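Long-range contact in CurH (Lyngbya majuscula, PDB 3KG7), which probably dehydrates beta-hydroxyacyl intermediates to enoyl products during curacin biosynthesis, as the dehydratase domain of a polyketide synthase module: residues Asn83-Met91 and Val103-Glu114. Sequence-based numbering, arbitrary orientation.
Sequences NTTRETQLM and VEVFSRDGAKQE
Glu-87 and Arg-108 run side by side off the same face of the sheet, and Glu-87 OE2, met on its syn side but tilted out of the carboxylate plane, takes a salt-bridging hydrogen bond from Arg-108 NH2 at 2.9 Å. The carboxylate and guanidinium planes stand nearly perpendicular, 84° apart, which does not suit a two-pronged pair; the bond runs through NH2, with NE farther off. Glu-17 of the second subunit shares that NH2. Arg-86 behaves differently: its chain, bent at chi2 (-146°) and chi3 (124°), reaches over to the neighbouring strand, where the Arg-108 to Asp-109 peptide lies over one guanidinium face, toward its rim. From there NH1 gives a bent hydrogen bond to Ser-107 OG (2.8 Å), a hydroxyl also bonded to His-119, while NH2 makes a long salt bridge to Glu-114 OE1 at 3.7 Å. The two strands form an antiparallel beta hairpin in the double hotdog fold, paired from Arg-86 with Asp-109 to Met-91 with Glu-104. On the Thr-88 and Ser-107 face, Leu-90 crosses both valines, CD2 meeting Val-103 CG1 at 3.8 Å and CG meeting Val-105 CG2 at 3.9 Å, and helix 52-62 packs against all three. Gln-89, on the Glu-87 face, hydrogen-bonds through its amide to the backbone of Glu-17 and Ala-19 of the second subunit.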
loop_
_atom_site.group_PDB
_atom_site.type_symbol
_atom_site.label_atom_id
_atom_site.label_comp_id
_atom_site.label_asym_id
_atom_site.label_seq_id
_atom_site.Cartn_x
_atom_site.Cartn_y
_atom_site.Cartn_z
ATOM N N ASN C 83 -8.714 -11.779 -22.056
ATOM C CA ASN C 83 -7.529 -11.025 -21.629
ATOM C C ASN C 83 -7.795 -9.947 -20.570
ATOM O O ASN C 83 -6.902 -9.163 -20.234
ATOM C CB ASN C 83 -6.836 -10.399 -22.846
ATOM C CG ASN C 83 -7.818 -9.763 -23.811
ATOM O OD1 ASN C 83 -8.596 -8.876 -23.443
ATOM N ND2 ASN C 83 -7.797 -10.227 -25.054
ATOM N N THR C 84 -9.021 -9.915 -20.052
ATOM C CA THR C 84 -9.399 -8.963 -19.013
ATOM C C THR C 84 -8.523 -9.123 -17.777
ATOM O O THR C 84 -8.340 -10.235 -17.278
ATOM C CB THR C 84 -10.881 -9.113 -18.628
ATOM O OG1 THR C 84 -11.694 -8.816 -19.774
ATOM C CG2 THR C 84 -11.242 -8.170 -17.484
ATOM N N THR C 85 -7.968 -8.000 -17.321
ATOM C CA THR C 85 -7.182 -7.917 -16.094
ATOM C C THR C 85 -7.900 -6.989 -15.145
ATOM O O THR C 85 -8.271 -5.886 -15.515
ATOM C CB THR C 85 -5.759 -7.347 -16.361
ATOM O OG1 THR C 85 -4.970 -8.330 -17.037
ATOM C CG2 THR C 85 -5.041 -6.944 -15.064
ATOM N N ARG C 86 -8.095 -7.448 -13.918
ATOM C CA ARG C 86 -8.656 -6.617 -12.868
ATOM C C ARG C 86 -7.648 -6.411 -11.752
ATOM O O ARG C 86 -7.184 -7.363 -11.132
ATOM C CB ARG C 86 -9.961 -7.220 -12.336
ATOM C CG ARG C 86 -11.061 -7.208 -13.370
ATOM C CD ARG C 86 -12.401 -6.988 -12.741
ATOM N NE ARG C 86 -13.066 -5.838 -13.339
ATOM C CZ ARG C 86 -13.299 -4.697 -12.709
ATOM N NH1 ARG C 86 -12.952 -4.534 -11.440
ATOM N NH2 ARG C 86 -13.896 -3.717 -13.353
ATOM N N GLU C 87 -7.300 -5.149 -11.536
ATOM C CA GLU C 87 -6.428 -4.714 -10.454
ATOM C C GLU C 87 -7.183 -4.895 -9.133
ATOM O O GLU C 87 -8.167 -4.205 -8.885
ATOM C CB GLU C 87 -6.111 -3.242 -10.695
ATOM C CG GLU C 87 -5.054 -2.618 -9.816
ATOM C CD GLU C 87 -4.729 -1.189 -10.245
ATOM O OE1 GLU C 87 -4.707 -0.927 -11.471
ATOM O OE2 GLU C 87 -4.493 -0.338 -9.362
ATOM N N THR C 88 -6.729 -5.822 -8.298
ATOM C CA THR C 88 -7.484 -6.222 -7.116
ATOM C C THR C 88 -6.758 -5.861 -5.819
ATOM O O THR C 88 -5.539 -5.944 -5.748
ATOM C CB THR C 88 -7.776 -7.729 -7.180
ATOM O OG1 THR C 88 -8.211 -8.066 -8.506
ATOM C CG2 THR C 88 -8.852 -8.122 -6.188
ATOM N N GLN C 89 -7.511 -5.449 -4.804
ATOM C CA GLN C 89 -6.932 -5.049 -3.524
ATOM C C GLN C 89 -7.762 -5.583 -2.374
ATOM O O GLN C 89 -8.963 -5.311 -2.295
ATOM C CB GLN C 89 -6.831 -3.526 -3.424
ATOM C CG GLN C 89 -5.736 -2.920 -4.286
ATOM C CD GLN C 89 -5.428 -1.477 -3.941
ATOM O OE1 GLN C 89 -5.996 -0.913 -3.010
ATOM N NE2 GLN C 89 -4.523 -0.868 -4.698
ATOM N N LEU C 90 -7.125 -6.364 -1.502
ATOM C CA LEU C 90 -7.747 -6.801 -0.257
ATOM C C LEU C 90 -7.149 -5.952 0.852
ATOM O O LEU C 90 -5.929 -5.955 1.053
ATOM C CB LEU C 90 -7.488 -8.285 -0.009
ATOM C CG LEU C 90 -8.140 -8.917 1.225
ATOM C CD1 LEU C 90 -8.373 -10.409 1.016
ATOM C CD2 LEU C 90 -7.309 -8.677 2.489
HETATM N N MSE C 91 -8.002 -5.217 1.556
HETATM C CA MSE C 91 -7.559 -4.297 2.587
HETATM C C MSE C 91 -7.892 -4.856 3.975
HETATM O O MSE C 91 -9.059 -5.091 4.311
HETATM C CB MSE C 91 -8.190 -2.922 2.336
HETATM C CG MSE C 91 -7.926 -1.848 3.393
HETATM SE SE MSE C 91 -6.107 -1.101 3.400
HETATM C CE MSE C 91 -6.600 0.797 3.450
ATOM N N VAL C 103 -12.174 -6.234 6.901
ATOM C CA VAL C 103 -11.550 -6.611 5.634
ATOM C C VAL C 103 -12.469 -6.199 4.497
ATOM O O VAL C 103 -13.686 -6.392 4.574
ATOM C CB VAL C 103 -11.295 -8.139 5.550
ATOM C CG1 VAL C 103 -10.729 -8.531 4.183
ATOM C CG2 VAL C 103 -10.361 -8.613 6.676
ATOM N N GLU C 104 -11.898 -5.615 3.451
ATOM C CA GLU C 104 -12.689 -5.295 2.264
ATOM C C GLU C 104 -11.904 -5.576 0.990
ATOM O O GLU C 104 -10.690 -5.387 0.955
ATOM C CB GLU C 104 -13.234 -3.865 2.325
ATOM C CG GLU C 104 -12.195 -2.809 2.651
ATOM C CD GLU C 104 -12.798 -1.457 3.018
ATOM O OE1 GLU C 104 -13.988 -1.394 3.398
ATOM O OE2 GLU C 104 -12.062 -0.448 2.931
ATOM N N VAL C 105 -12.604 -6.066 -0.032
ATOM C CA VAL C 105 -11.994 -6.419 -1.313
ATOM C C VAL C 105 -12.562 -5.546 -2.423
ATOM O O VAL C 105 -13.774 -5.524 -2.652
ATOM C CB VAL C 105 -12.219 -7.910 -1.665
ATOM C CG1 VAL C 105 -11.737 -8.218 -3.094
ATOM C CG2 VAL C 105 -11.539 -8.831 -0.631
ATOM N N PHE C 106 -11.673 -4.825 -3.100
ATOM C CA PHE C 106 -12.024 -3.944 -4.212
ATOM C C PHE C 106 -11.281 -4.377 -5.470
ATOM O O PHE C 106 -10.196 -4.960 -5.378
ATOM C CB PHE C 106 -11.608 -2.502 -3.894
ATOM C CG PHE C 106 -12.468 -1.818 -2.866
ATOM C CD1 PHE C 106 -13.401 -0.861 -3.252
ATOM C CD2 PHE C 106 -12.329 -2.105 -1.510
ATOM C CE1 PHE C 106 -14.202 -0.210 -2.301
ATOM C CE2 PHE C 106 -13.129 -1.464 -0.552
ATOM C CZ PHE C 106 -14.060 -0.516 -0.947
ATOM N N SER C 107 -11.861 -4.093 -6.635
ATOM C CA SER C 107 -11.123 -4.181 -7.891
ATOM C C SER C 107 -11.580 -3.118 -8.871
ATOM O O SER C 107 -12.671 -2.574 -8.732
ATOM C CB SER C 107 -11.216 -5.575 -8.516
ATOM O OG SER C 107 -12.509 -5.840 -9.007
ATOM N N ARG C 108 -10.710 -2.801 -9.829
ATOM C CA ARG C 108 -11.038 -1.946 -10.965
ATOM C C ARG C 108 -10.352 -2.529 -12.200
ATOM O O ARG C 108 -9.375 -3.276 -12.076
ATOM C CB ARG C 108 -10.606 -0.494 -10.707
ATOM C CG ARG C 108 -9.116 -0.212 -10.910
ATOM C CD ARG C 108 -8.700 1.216 -10.532
ATOM N NE ARG C 108 -7.247 1.305 -10.339
ATOM C CZ ARG C 108 -6.569 2.416 -10.040
ATOM N NH1 ARG C 108 -7.189 3.578 -9.895
ATOM N NH2 ARG C 108 -5.254 2.364 -9.889
ATOM N N ASP C 109 -10.863 -2.204 -13.386
ATOM C CA ASP C 109 -10.261 -2.697 -14.621
ATOM C C ASP C 109 -8.842 -2.179 -14.724
ATOM O O ASP C 109 -8.581 -1.011 -14.428
ATOM C CB ASP C 109 -11.069 -2.284 -15.851
ATOM C CG ASP C 109 -10.595 -2.988 -17.123
ATOM O OD1 ASP C 109 -11.281 -3.930 -17.580
ATOM O OD2 ASP C 109 -9.525 -2.614 -17.657
ATOM N N GLY C 110 -7.932 -3.060 -15.127
ATOM C CA GLY C 110 -6.529 -2.716 -15.297
ATOM C C GLY C 110 -6.361 -1.608 -16.314
ATOM O O GLY C 110 -5.948 -0.501 -15.966
ATOM N N ALA C 111 -6.711 -1.906 -17.566
ATOM C CA ALA C 111 -6.493 -0.993 -18.690
ATOM C C ALA C 111 -7.187 0.365 -18.525
ATOM O O ALA C 111 -6.518 1.370 -18.262
ATOM C CB ALA C 111 -6.898 -1.658 -20.007
ATOM N N LYS C 112 -8.518 0.378 -18.653
ATOM C CA LYS C 112 -9.327 1.612 -18.699
ATOM C C LYS C 112 -9.143 2.564 -17.516
ATOM O O LYS C 112 -9.424 3.764 -17.634
ATOM C CB LYS C 112 -10.819 1.282 -18.814
ATOM C CG LYS C 112 -11.241 0.558 -20.080
ATOM C CD LYS C 112 -12.756 0.664 -20.306
ATOM C CE LYS C 112 -13.579 0.189 -19.103
ATOM N NZ LYS C 112 -13.402 -1.263 -18.802
ATOM N N GLN C 113 -8.680 2.024 -16.388
ATOM C CA GLN C 113 -8.611 2.760 -15.125
ATOM C C GLN C 113 -10.013 3.288 -14.797
ATOM O O GLN C 113 -10.282 4.491 -14.885
ATOM C CB GLN C 113 -7.561 3.887 -15.179
ATOM C CG GLN C 113 -6.122 3.422 -15.463
ATOM C CD GLN C 113 -5.391 2.903 -14.222
ATOM O OE1 GLN C 113 -4.923 3.680 -13.388
ATOM N NE2 GLN C 113 -5.275 1.585 -14.112
ATOM N N GLU C 114 -10.902 2.356 -14.452
ATOM C CA GLU C 114 -12.299 2.646 -14.121
ATOM C C GLU C 114 -12.439 2.971 -12.627
ATOM O O GLU C 114 -11.438 3.031 -11.907
ATOM C CB GLU C 114 -13.157 1.435 -14.491
ATOM C CG GLU C 114 -14.590 1.753 -14.894
ATOM C CD GLU C 114 -15.311 0.552 -15.501
ATOM O OE1 GLU C 114 -15.119 -0.589 -15.005
ATOM O OE2 GLU C 114 -16.074 0.753 -16.475
#